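Local structure of 4-hydroxybutyrate CoA-transferase (Porphyromonas gingivalis, 3D3U) at residues D20-G25 against E52-F57; F30-A35 against G136-Y141; L117-V122 against A149-A154; P161-E166 against I287-V292; G394-R399 against E408-I413. The protein probably transfers coenzyme A between short-chain carboxylic acids such as 4-hydroxybutyrate and acetate. One frame throughout, in Å; residues are numbered along the deposited sequence.

How the contacts relate
Contacts 1 and 3 lie on the six-stranded parallel sheet of the N-terminal part, their centres about 11 Å apart: contact 1 joins the approaches to strands 27-30 and 54-57, contact 3 pairs strands 119-125 and 151-157. Contact 2, about 13 Å from contact 3 between centres, is formed by loops just past the end of strand 27-30. Along the chain contact 1 closes before contact 3 opens, and the segments of contact 2 alternate with those of both. Contact 4 comes later and touches contact 2, centres about 11 Å apart; it attaches 161-166 to strand 287-289, tying the two halves together. Contact 5, last, lies at the far edge of contact 4's sheet, about 38 Å away between centres.

Contact 1. Residues D20-G25 against E52-F57; sequences DSLKPG and ENITVF
The end of Ile54 reaches across to the backbone of Leu22, Lys23 and Pro24. Its CB is the fork. One branch, CG2, faces Leu22, whose CD1 lies 4.3 Å from Ile54 CG2. The other branch runs through CG1, placed beside the backbone N and anti to the carbonyl carbon (chi1 -37°), and this lets the tip, CD1, drop onto the turn: Ile54 CD1 is 3.4 Å from Lys23 O and 3.8 Å from Leu22 O. The setting is a parallel, Rossmann-like sheet. Residues 20-25 lead from helix 14-21 into strand 27-30, residues 52-57 enter and include the adjacent strand 54-57, and helix 38-46 makes the beta-alpha-beta crossover between the two. Val28 of the first strand packs on both Leu22 and Ile54. Nearer the surface, Pro24 CB meets Glu52 CB at 3.6 Å, while the glutamate chain bends at chi2 and carries its carboxylate away. Asn53 CB rests 3.7 Å from Gly25 CA, and that same CA sends a C-H toward Asn53 O. No direct hydrogen bond spans the segments. A modelled water lies between Glu52 N and Leu22 O, a tentative bridge: its contact to Glu52 N is very short and its bond to Leu22 O weak.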
# COMPACT_ATOMS: atom_id res chain seq x y z
N ASP A 20 -12.89 -28.25 5.85
CA ASP A 20 -12.54 -29.09 4.67
C ASP A 20 -11.29 -28.60 4.01
O ASP A 20 -10.55 -29.34 3.42
CB ASP A 20 -13.68 -29.21 3.63
CG ASP A 20 -14.93 -30.00 4.22
OD1 ASP A 20 -14.75 -31.26 4.44
OD2 ASP A 20 -16.09 -29.48 4.58
N SER A 21 -11.01 -27.32 4.12
CA SER A 21 -9.88 -26.85 3.40
C SER A 21 -8.64 -26.86 4.28
O SER A 21 -7.58 -26.67 3.75
CB SER A 21 -10.12 -25.43 2.95
OG SER A 21 -9.98 -24.56 4.08
N LEU A 22 -8.74 -27.07 5.59
CA LEU A 22 -7.54 -26.86 6.37
C LEU A 22 -6.97 -28.08 6.93
O LEU A 22 -6.98 -28.28 8.18
CB LEU A 22 -7.78 -25.88 7.48
CG LEU A 22 -7.97 -24.44 7.00
CD1 LEU A 22 -7.71 -23.44 8.07
CD2 LEU A 22 -7.03 -24.18 5.83
N LYS A 23 -6.43 -28.90 6.05
CA LYS A 23 -5.83 -30.16 6.48
C LYS A 23 -4.64 -29.87 7.45
O LYS A 23 -3.96 -28.86 7.31
CB LYS A 23 -5.45 -31.03 5.23
CG LYS A 23 -6.66 -31.51 4.46
CD LYS A 23 -7.79 -31.76 5.55
CE LYS A 23 -9.25 -32.25 5.02
NZ LYS A 23 -9.18 -33.24 3.83
N PRO A 24 -4.41 -30.75 8.44
CA PRO A 24 -3.19 -30.68 9.26
C PRO A 24 -1.91 -30.34 8.44
O PRO A 24 -1.72 -30.73 7.30
CB PRO A 24 -3.10 -32.09 9.84
CG PRO A 24 -4.41 -32.65 9.81
CD PRO A 24 -5.29 -31.85 8.90
N GLY A 25 -1.03 -29.57 9.06
CA GLY A 25 0.11 -29.08 8.35
C GLY A 25 -0.12 -28.17 7.14
O GLY A 25 0.84 -27.89 6.49
N GLU A 52 -4.73 -28.55 13.13
CA GLU A 52 -3.42 -29.01 13.56
C GLU A 52 -2.31 -28.07 13.13
O GLU A 52 -2.17 -27.08 13.78
CB GLU A 52 -3.15 -30.41 13.07
CG GLU A 52 -3.84 -31.48 13.86
CD GLU A 52 -2.97 -31.90 15.02
OE1 GLU A 52 -1.94 -32.60 14.75
OE2 GLU A 52 -3.30 -31.50 16.19
N ASN A 53 -1.50 -28.31 12.10
CA ASN A 53 -0.30 -27.42 12.06
C ASN A 53 -0.43 -26.32 11.04
O ASN A 53 0.26 -26.34 10.01
CB ASN A 53 1.03 -28.15 11.83
CG ASN A 53 1.34 -29.12 12.93
OD1 ASN A 53 1.29 -28.73 14.09
ND2 ASN A 53 1.59 -30.43 12.58
N ILE A 54 -1.30 -25.37 11.29
CA ILE A 54 -1.62 -24.52 10.22
C ILE A 54 -0.73 -23.29 10.31
O ILE A 54 -0.64 -22.67 11.36
CB ILE A 54 -3.08 -24.18 10.28
CG1 ILE A 54 -3.89 -25.40 10.75
CG2 ILE A 54 -3.52 -23.59 8.99
CD1 ILE A 54 -4.07 -26.37 9.67
N THR A 55 -0.07 -22.93 9.22
CA THR A 55 0.72 -21.72 9.19
C THR A 55 -0.05 -20.67 8.44
O THR A 55 -0.51 -20.96 7.33
CB THR A 55 1.96 -21.96 8.34
OG1 THR A 55 2.70 -22.97 8.96
CG2 THR A 55 2.91 -20.82 8.46
N VAL A 56 -0.17 -19.45 8.97
CA VAL A 56 -0.73 -18.42 8.08
C VAL A 56 0.22 -17.30 7.71
O VAL A 56 1.01 -16.85 8.53
CB VAL A 56 -2.21 -17.98 8.38
CG1 VAL A 56 -2.41 -17.94 9.81
CG2 VAL A 56 -2.51 -16.62 7.79
N PHE A 57 0.19 -16.93 6.44
CA PHE A 57 0.95 -15.75 6.06
C PHE A 57 0.04 -14.60 5.69
O PHE A 57 -1.03 -14.77 5.04
CB PHE A 57 2.06 -16.00 4.98
CG PHE A 57 2.62 -14.71 4.45
CD1 PHE A 57 2.07 -14.11 3.30
CD2 PHE A 57 3.60 -14.00 5.19
CE1 PHE A 57 2.54 -12.84 2.82
CE2 PHE A 57 4.05 -12.73 4.74
CZ PHE A 57 3.51 -12.14 3.53
O HOH W 1 -5.82 -29.68 11.14

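Contact 2. Residues F30-A35 against G136-Y141; sequences FGHAAA and GVSCDY
Ser138 OG sits 2.8 Å from His32 O and 3.1 Å from Asp140 OD2. Tyr141 OH donates to Phe30 O at 2.9 Å, although the hydroxyl is crowded in the model and its exact place is doubtful. Asp140 also turns back to the chain: its OD1, whose position is less certain, appears to cap the start of helix 142-148 by taking the N-H of Thr142. The imidazole of His32 lies among these groups. Asp140 OD2 comes to its edge, in the ring plane and 3.2 Å from His32 CE1, with the carboxylate turned 84° against the ring. Over one face stands Tyr141 CE2, offset toward the rim, the two ring planes inclined at 46°; Ala33 CB covers the centre of the opposite face. Farther out the contact is apolar. Ala35 CB packs on Ser138 CB at 3.5 Å, and Ala34 CB touches Val137 CG2 at 4.0 Å. Residues 32 to 35 form a type II' turn, which brings these methyls round to Val137 and Ser138. Buried loops that meet beyond the carboxyl end of a central strand, here 27-30, are typical of Rossmann-like parallel alpha/beta folds.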
# COMPACT_ATOMS: atom_id res chain seq x y z
N PHE A 30 -3.67 -15.07 3.71
CA PHE A 30 -4.96 -14.28 3.70
C PHE A 30 -4.79 -13.06 2.89
O PHE A 30 -3.74 -12.46 2.92
CB PHE A 30 -5.31 -13.76 5.06
CG PHE A 30 -5.77 -14.83 6.06
CD1 PHE A 30 -6.01 -14.46 7.42
CD2 PHE A 30 -6.00 -16.15 5.66
CE1 PHE A 30 -6.42 -15.34 8.35
CE2 PHE A 30 -6.47 -17.05 6.58
CZ PHE A 30 -6.67 -16.65 7.96
N GLY A 31 -5.81 -12.65 2.15
CA GLY A 31 -5.71 -11.41 1.25
C GLY A 31 -5.59 -10.27 2.22
O GLY A 31 -5.87 -10.47 3.45
N HIS A 32 -5.14 -9.09 1.80
CA HIS A 32 -4.84 -8.20 2.97
C HIS A 32 -5.52 -6.90 3.04
O HIS A 32 -6.24 -6.62 2.16
CB HIS A 32 -3.34 -8.11 3.36
CG HIS A 32 -2.62 -6.99 2.67
ND1 HIS A 32 -2.92 -6.64 1.36
CD2 HIS A 32 -1.67 -6.13 3.11
CE1 HIS A 32 -2.15 -5.60 1.03
NE2 HIS A 32 -1.41 -5.26 2.08
N ALA A 33 -5.33 -6.19 4.16
CA ALA A 33 -5.68 -4.77 4.36
C ALA A 33 -7.17 -4.79 4.66
O ALA A 33 -7.56 -5.43 5.65
CB ALA A 33 -5.32 -3.88 3.14
N ALA A 34 -8.00 -4.16 3.83
CA ALA A 34 -9.43 -4.03 4.16
C ALA A 34 -10.17 -5.15 3.50
O ALA A 34 -11.39 -5.18 3.65
CB ALA A 34 -10.00 -2.70 3.73
N ALA A 35 -9.44 -6.09 2.86
CA ALA A 35 -10.02 -7.21 2.19
C ALA A 35 -9.69 -8.45 2.91
O ALA A 35 -9.83 -9.53 2.33
CB ALA A 35 -9.52 -7.33 0.78
N GLY A 136 -11.83 -6.32 -5.60
CA GLY A 136 -12.24 -5.08 -4.92
C GLY A 136 -11.08 -4.17 -4.55
O GLY A 136 -10.28 -3.72 -5.42
N VAL A 137 -10.96 -3.94 -3.24
CA VAL A 137 -9.97 -2.98 -2.65
C VAL A 137 -8.52 -3.53 -2.40
O VAL A 137 -7.66 -2.88 -1.80
CB VAL A 137 -10.57 -2.24 -1.42
CG1 VAL A 137 -12.05 -1.84 -1.67
CG2 VAL A 137 -10.47 -3.10 -0.19
N SER A 138 -8.26 -4.73 -2.91
CA SER A 138 -6.94 -5.39 -2.70
C SER A 138 -6.45 -6.28 -3.88
O SER A 138 -6.99 -7.36 -4.12
CB SER A 138 -7.01 -6.25 -1.46
OG SER A 138 -6.27 -5.61 -0.49
N CYS A 139 -5.50 -5.81 -4.65
CA CYS A 139 -5.03 -6.68 -5.68
C CYS A 139 -3.70 -7.24 -5.15
O CYS A 139 -3.53 -8.47 -4.96
CB CYS A 139 -4.80 -5.83 -6.89
SG CYS A 139 -4.65 -6.89 -8.27
N ASP A 140 -2.82 -6.27 -4.81
CA ASP A 140 -1.48 -6.43 -4.29
C ASP A 140 -0.88 -7.80 -4.36
O ASP A 140 -0.43 -8.18 -5.45
CB ASP A 140 -1.42 -5.88 -2.90
CG ASP A 140 -2.54 -6.35 -2.09
OD1 ASP A 140 -2.53 -7.57 -1.72
OD2 ASP A 140 -3.49 -5.58 -1.83
N TYR A 141 -0.86 -8.54 -3.26
CA TYR A 141 -0.19 -9.90 -3.31
C TYR A 141 -1.25 -10.94 -3.28
O TYR A 141 -0.99 -12.16 -3.45
CB TYR A 141 0.74 -10.17 -2.15
CG TYR A 141 0.03 -10.22 -0.81
CD1 TYR A 141 -0.58 -11.35 -0.35
CD2 TYR A 141 0.06 -9.16 0.05
CE1 TYR A 141 -1.17 -11.39 0.89
CE2 TYR A 141 -0.54 -9.23 1.31
CZ TYR A 141 -1.13 -10.32 1.70
OH TYR A 141 -1.69 -10.34 2.93

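Contact 3. Residues L117-V122 against A149-A154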
# COMPACT_ATOMS: atom_id res chain seq x y z
N LEU A 117 2.32 -21.97 -0.59
CA LEU A 117 0.92 -21.81 -0.23
C LEU A 117 0.06 -22.94 -0.78
O LEU A 117 0.14 -23.32 -1.96
CB LEU A 117 0.46 -20.41 -0.69
CG LEU A 117 -0.65 -20.26 -1.68
CD1 LEU A 117 -1.62 -19.31 -1.07
CD2 LEU A 117 -0.23 -19.74 -3.02
N ASP A 118 -0.76 -23.47 0.09
CA ASP A 118 -1.65 -24.50 -0.28
C ASP A 118 -3.09 -23.95 -0.56
O ASP A 118 -3.78 -24.42 -1.53
CB ASP A 118 -1.69 -25.52 0.89
CG ASP A 118 -0.47 -26.43 0.95
OD1 ASP A 118 0.04 -26.85 -0.16
OD2 ASP A 118 0.05 -26.76 2.08
N VAL A 119 -3.55 -23.05 0.33
CA VAL A 119 -4.85 -22.41 0.22
C VAL A 119 -4.71 -20.89 0.31
O VAL A 119 -4.03 -20.40 1.17
CB VAL A 119 -5.90 -22.93 1.33
CG1 VAL A 119 -5.23 -23.50 2.48
CG2 VAL A 119 -6.91 -21.83 1.81
N ALA A 120 -5.37 -20.17 -0.57
CA ALA A 120 -5.42 -18.74 -0.51
C ALA A 120 -6.81 -18.30 -0.00
O ALA A 120 -7.81 -18.61 -0.62
CB ALA A 120 -5.12 -18.15 -1.95
N VAL A 121 -6.89 -17.60 1.11
CA VAL A 121 -8.19 -17.15 1.59
C VAL A 121 -8.40 -15.67 1.34
O VAL A 121 -7.74 -14.91 1.98
CB VAL A 121 -8.39 -17.41 3.08
CG1 VAL A 121 -9.70 -16.79 3.60
CG2 VAL A 121 -8.47 -18.82 3.23
N VAL A 122 -9.29 -15.28 0.43
CA VAL A 122 -9.48 -13.92 0.00
C VAL A 122 -10.89 -13.45 0.17
O VAL A 122 -11.86 -14.23 0.28
CB VAL A 122 -9.16 -13.72 -1.50
CG1 VAL A 122 -7.77 -14.19 -1.86
CG2 VAL A 122 -10.17 -14.42 -2.37
N ALA A 149 -2.41 -20.98 -5.45
CA ALA A 149 -2.98 -21.86 -4.49
C ALA A 149 -3.88 -22.82 -5.29
O ALA A 149 -4.74 -22.35 -6.03
CB ALA A 149 -3.80 -21.07 -3.55
N PRO A 150 -3.68 -24.16 -5.13
CA PRO A 150 -4.69 -25.16 -5.58
C PRO A 150 -6.05 -25.12 -4.88
O PRO A 150 -6.94 -25.82 -5.33
CB PRO A 150 -4.03 -26.53 -5.30
CG PRO A 150 -2.90 -26.30 -4.36
CD PRO A 150 -2.50 -24.85 -4.52
N VAL A 151 -6.22 -24.40 -3.78
CA VAL A 151 -7.54 -24.33 -3.14
C VAL A 151 -7.67 -22.89 -2.79
O VAL A 151 -6.77 -22.32 -2.08
CB VAL A 151 -7.54 -25.07 -1.81
CG1 VAL A 151 -8.80 -24.78 -0.98
CG2 VAL A 151 -7.35 -26.49 -2.00
N VAL A 152 -8.76 -22.29 -3.21
CA VAL A 152 -8.99 -20.87 -2.96
C VAL A 152 -10.33 -20.63 -2.22
O VAL A 152 -11.43 -20.95 -2.72
CB VAL A 152 -9.06 -20.14 -4.32
CG1 VAL A 152 -9.26 -18.65 -4.15
CG2 VAL A 152 -7.86 -20.42 -5.03
N VAL A 153 -10.26 -20.06 -1.03
CA VAL A 153 -11.49 -19.86 -0.29
C VAL A 153 -11.93 -18.39 -0.40
O VAL A 153 -11.27 -17.53 0.14
CB VAL A 153 -11.26 -20.23 1.13
CG1 VAL A 153 -12.54 -20.09 1.91
CG2 VAL A 153 -10.71 -21.67 1.22
N ALA A 154 -13.02 -18.06 -1.07
CA ALA A 154 -13.31 -16.66 -1.24
C ALA A 154 -14.56 -16.28 -0.44
O ALA A 154 -15.58 -16.96 -0.61
CB ALA A 154 -13.56 -16.39 -2.63
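Ala120 N gives a hydrogen bond to Val151 O at 3.0 Å, Val153 N gives one to Ala120 O at 2.9 Å, and Val122 N gives one to Val153 O at 3.0 Å. Strands 119-122 and 151-154 run parallel, their directions 14° apart, and the bonds alternate as a parallel pair requires. Ala120 and Val153 thus each use both N and O across the pair. At the entry the ladder frays, since Val151 N to Asp118 O is long at 3.3 Å and weak. C-H groups add to this, with Val121 CA facing Val153 O and Ala154 CA facing Val122 O.

The side chains divide between two faces. On one, Val153 carries CG1 anti to its N (chi1 -178°), which leaves CG2 on the side of Val119, 3.8 Å from Val119 CG2. Val121 lies beside Val153 and points the same way, its CG2 3.8 Å from Val153 CB. On the other face Ala120 CB meets Ala149 CB at 3.6 Å, a methyl that Leu117 CD1 also approaches, and Val122 CG2 covers Ala154 CB.

Phe40 of helix 38-46 packs over Val121 and Val153. Strand 27-30 bonds along the far side of 119-125, and strand 176-180 lies beyond 151-157; helix 142-148 belongs to the crossover between the paired strands.

Contact 4. Residues P161-E166 against I287-V292; sequences PFIGGE and IECYPV
This is a short, weakly bonded parallel pairing at the edge of the large mixed sheet, where strand 164-165 lies alongside strand 287-289. The first comes from the N-terminal acetyl-CoA hydrolase/transferase region and the second from the C-terminal one, so the pairing joins the two halves of the protein. Cys289 uses both its N and its O across the pair. Cys289 N gives a fairly straight bond to Gly164 O at 2.8 Å (166° at the hydrogen). Its own carbonyl is met by Glu166 N at 3.1 Å, but that bond is bent and weak. Gly165 lies between the two, and Glu288 CG packs against Gly165 N at 3.7 Å.

Ile163 provides the apolar part. Its CG1 lies beside the backbone N (chi1 -51°), which leaves CG2 anti to that N, and Ile163 CG2 touches Ile287 CG2 at 3.5 Å and Cys289 SG at 3.8 Å, the two isoleucine side chains crossing at a slant. Val281 of helix 275-281 packs on Ile163 too, and Phe280 of the same helix on Ile287.

Past the short strands, Glu166 packs on the residues that follow strand 287-289. Its CB lies against the ring of Tyr290, 3.7 Å from Tyr290 CD1. The chain then runs on extended toward Pro291, which occupies the N-cap position of helix 292-295. The Glu166 and Pro291 side chains cross at about a right angle, with Glu166 OE1 3.8 Å from Pro291 CG.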
# COMPACT_ATOMS: atom_id res chain seq x y z
N PRO A 161 -16.77 -3.59 -2.95
CA PRO A 161 -16.88 -2.90 -4.24
C PRO A 161 -16.23 -3.62 -5.42
O PRO A 161 -15.32 -4.41 -5.27
CB PRO A 161 -16.09 -1.60 -4.00
CG PRO A 161 -15.35 -1.81 -2.87
CD PRO A 161 -16.00 -2.79 -2.00
N PHE A 162 -16.69 -3.28 -6.61
CA PHE A 162 -16.22 -3.90 -7.78
C PHE A 162 -15.40 -2.88 -8.45
O PHE A 162 -15.93 -1.85 -8.87
CB PHE A 162 -17.40 -4.24 -8.71
CG PHE A 162 -17.03 -5.19 -9.85
CD1 PHE A 162 -16.49 -4.71 -11.05
CD2 PHE A 162 -17.21 -6.56 -9.70
CE1 PHE A 162 -16.14 -5.56 -12.09
CE2 PHE A 162 -16.85 -7.41 -10.75
CZ PHE A 162 -16.32 -6.89 -11.94
N ILE A 163 -14.13 -3.23 -8.64
CA ILE A 163 -13.12 -2.40 -9.27
C ILE A 163 -12.33 -3.23 -10.28
O ILE A 163 -12.03 -4.46 -10.07
CB ILE A 163 -12.18 -1.95 -8.17
CG1 ILE A 163 -12.96 -1.36 -7.01
CG2 ILE A 163 -11.04 -1.05 -8.70
CD1 ILE A 163 -12.03 -0.84 -6.06
N GLY A 164 -11.90 -2.57 -11.33
CA GLY A 164 -11.50 -3.25 -12.56
C GLY A 164 -10.03 -3.17 -12.66
O GLY A 164 -9.39 -3.06 -11.64
N GLY A 165 -9.50 -3.14 -13.88
CA GLY A 165 -8.10 -3.41 -14.08
C GLY A 165 -7.85 -4.91 -14.00
O GLY A 165 -8.76 -5.72 -14.22
N GLU A 166 -6.64 -5.33 -13.69
CA GLU A 166 -6.37 -6.78 -13.69
C GLU A 166 -6.72 -7.32 -12.34
O GLU A 166 -5.86 -7.89 -11.66
CB GLU A 166 -4.90 -7.01 -13.80
CG GLU A 166 -4.39 -7.71 -15.00
CD GLU A 166 -3.03 -8.27 -14.63
OE1 GLU A 166 -2.89 -9.00 -13.58
OE2 GLU A 166 -2.07 -7.91 -15.38
N ILE A 287 -11.14 4.09 -12.00
CA ILE A 287 -10.31 3.47 -10.99
C ILE A 287 -10.05 2.05 -11.36
O ILE A 287 -10.99 1.36 -11.80
CB ILE A 287 -10.98 3.58 -9.66
CG1 ILE A 287 -10.46 4.84 -8.96
CG2 ILE A 287 -10.67 2.39 -8.78
CD1 ILE A 287 -11.56 5.84 -8.53
N GLU A 288 -8.78 1.64 -11.19
CA GLU A 288 -8.33 0.31 -11.54
C GLU A 288 -7.24 -0.32 -10.66
O GLU A 288 -6.22 0.37 -10.28
CB GLU A 288 -7.89 0.33 -12.97
CG GLU A 288 -9.09 0.51 -13.88
CD GLU A 288 -8.65 0.65 -15.32
OE1 GLU A 288 -7.46 0.93 -15.53
OE2 GLU A 288 -9.49 0.47 -16.25
N CYS A 289 -7.38 -1.62 -10.34
CA CYS A 289 -6.36 -2.21 -9.52
C CYS A 289 -5.44 -3.08 -10.27
O CYS A 289 -5.81 -3.63 -11.29
CB CYS A 289 -7.00 -2.95 -8.38
SG CYS A 289 -7.62 -1.73 -7.17
N TYR A 290 -4.22 -3.15 -9.80
CA TYR A 290 -3.31 -4.14 -10.28
C TYR A 290 -2.45 -4.62 -9.15
O TYR A 290 -2.23 -3.95 -8.13
CB TYR A 290 -2.35 -3.53 -11.24
CG TYR A 290 -3.01 -2.99 -12.44
CD1 TYR A 290 -3.14 -3.74 -13.65
CD2 TYR A 290 -3.52 -1.70 -12.40
CE1 TYR A 290 -3.79 -3.19 -14.76
CE2 TYR A 290 -4.15 -1.15 -13.48
CZ TYR A 290 -4.28 -1.88 -14.63
OH TYR A 290 -4.93 -1.17 -15.57
N PRO A 291 -1.89 -5.78 -9.34
CA PRO A 291 -1.08 -6.36 -8.30
C PRO A 291 0.23 -5.58 -8.14
O PRO A 291 0.63 -4.78 -9.02
CB PRO A 291 -0.79 -7.77 -8.83
CG PRO A 291 -1.28 -7.85 -10.29
CD PRO A 291 -1.95 -6.59 -10.59
N VAL A 292 0.93 -5.83 -7.05
CA VAL A 292 2.19 -5.13 -6.82
C VAL A 292 3.36 -5.65 -7.62
O VAL A 292 4.39 -4.95 -7.78
CB VAL A 292 2.66 -5.39 -5.42
CG1 VAL A 292 2.18 -4.31 -4.50
CG2 VAL A 292 2.26 -6.84 -4.97

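Contact 5. Residues G394-R399 against E408-I413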
# COMPACT_ATOMS: atom_id res chain seq x y z
N GLY A 394 11.67 23.26 5.39
CA GLY A 394 12.00 23.59 4.00
C GLY A 394 12.62 22.47 3.27
O GLY A 394 12.52 21.31 3.73
N VAL A 395 13.26 22.81 2.14
CA VAL A 395 13.66 21.83 1.11
C VAL A 395 15.14 21.57 1.13
O VAL A 395 15.85 22.40 1.58
CB VAL A 395 13.23 22.28 -0.24
CG1 VAL A 395 13.58 21.24 -1.27
CG2 VAL A 395 11.68 22.47 -0.29
N ALA A 396 15.61 20.39 0.72
CA ALA A 396 17.06 20.11 0.54
C ALA A 396 17.25 19.30 -0.69
O ALA A 396 16.70 18.24 -0.76
CB ALA A 396 17.63 19.34 1.71
N ARG A 397 18.04 19.81 -1.64
CA ARG A 397 18.37 19.10 -2.85
C ARG A 397 19.56 18.22 -2.61
O ARG A 397 20.61 18.69 -2.15
CB ARG A 397 18.69 20.01 -4.02
CG ARG A 397 19.27 19.31 -5.36
CD ARG A 397 19.38 20.31 -6.59
NE ARG A 397 18.20 21.19 -6.50
CZ ARG A 397 18.12 22.31 -5.74
NH1 ARG A 397 16.97 23.01 -5.64
NH2 ARG A 397 19.22 22.74 -5.10
N LEU A 398 19.35 16.95 -2.98
CA LEU A 398 20.36 15.89 -2.94
C LEU A 398 20.92 15.41 -4.31
O LEU A 398 22.19 15.39 -4.46
CB LEU A 398 19.91 14.71 -2.08
CG LEU A 398 19.59 14.97 -0.59
CD1 LEU A 398 19.70 13.71 0.29
CD2 LEU A 398 20.42 16.10 0.02
N ARG A 399 20.06 15.04 -5.30
CA ARG A 399 20.66 14.71 -6.61
C ARG A 399 21.69 15.83 -6.93
O ARG A 399 21.34 17.05 -6.94
CB ARG A 399 19.70 14.41 -7.79
CG ARG A 399 20.36 13.50 -8.96
CD ARG A 399 21.79 14.03 -9.68
NE ARG A 399 21.99 13.45 -11.04
CZ ARG A 399 21.78 14.06 -12.21
NH1 ARG A 399 21.47 15.38 -12.25
NH2 ARG A 399 21.87 13.31 -13.33
N GLU A 408 24.94 19.78 4.98
CA GLU A 408 24.51 21.01 5.54
C GLU A 408 23.20 21.56 4.88
O GLU A 408 22.52 22.40 5.45
CB GLU A 408 25.74 21.93 5.81
CG GLU A 408 25.96 23.14 4.97
CD GLU A 408 26.01 22.80 3.49
OE1 GLU A 408 26.96 23.30 2.79
OE2 GLU A 408 25.12 22.04 3.03
N ALA A 409 22.78 20.99 3.76
CA ALA A 409 21.67 21.56 3.11
C ALA A 409 20.53 20.98 3.92
O ALA A 409 19.41 21.56 4.03
CB ALA A 409 21.61 21.10 1.70
N LEU A 410 20.81 19.79 4.47
CA LEU A 410 19.86 19.06 5.32
C LEU A 410 19.75 19.81 6.64
O LEU A 410 18.64 20.09 7.11
CB LEU A 410 20.42 17.71 5.68
CG LEU A 410 19.78 16.40 5.30
CD1 LEU A 410 18.31 16.61 5.06
CD2 LEU A 410 20.46 15.81 4.07
N THR A 411 20.93 20.09 7.22
CA THR A 411 20.99 20.71 8.54
C THR A 411 20.15 21.99 8.55
O THR A 411 19.57 22.35 9.56
CB THR A 411 22.45 21.07 8.86
OG1 THR A 411 23.16 19.89 9.21
CG2 THR A 411 22.55 22.01 10.08
N ALA A 412 20.13 22.67 7.41
CA ALA A 412 19.35 23.84 7.23
C ALA A 412 17.87 23.50 7.39
O ALA A 412 17.18 24.34 7.87
CB ALA A 412 19.68 24.61 5.86
N ILE A 413 17.37 22.33 7.05
CA ILE A 413 15.93 22.07 7.32
C ILE A 413 15.55 21.24 8.59
O ILE A 413 14.34 20.94 8.85
CB ILE A 413 15.30 21.37 6.16
CG1 ILE A 413 15.71 19.93 6.16
CG2 ILE A 413 15.66 22.11 4.89
CD1 ILE A 413 15.04 19.21 5.18
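Ile413 presses its CG2 onto the backbone of the strand, 3.3 Å from Val395 O and 3.4 Å from Gly394 O. Its CG1 branch takes the position between the backbone N and the carbonyl carbon (chi1 76°) and swings CD1 toward Ala396, whose CB is 4.3 Å from Ile413 CD1. That Ala396 methyl is the centre of the contact. It points at the helix and lies 3.7 Å from Ala409 O, with the Ala409 methyl and Leu410 CD1 around it at slightly longer range. Farther along, Leu398 CD2 meets Leu410 CD2 at 4.1 Å, the two leucines crossing at about a right angle. No hydrogen bond joins the segments; the contact is made by side chains packing on each other and on the backbone.

Small residues at Ala396 and Ala409 go with a close approach, the axes of strand 394-397 and of the helical segment 408-413 coming within 7.4 Å and running nearly antiparallel at 172°. The helical turn, with its Ala412 N to Glu408 O bond, places Ala409, Leu410 and Ile413 on the side facing the strand. Met316 touches both leucines, and Thr411 and Glu408 meet helix 418-427 away from the strand. Strand 394-397 is hydrogen-bonded to strand 388-391 through Ala396 and Val389, and Val389 packs on Leu398 and Leu410. The whole is a helix packed against the edge hairpin of the sheet.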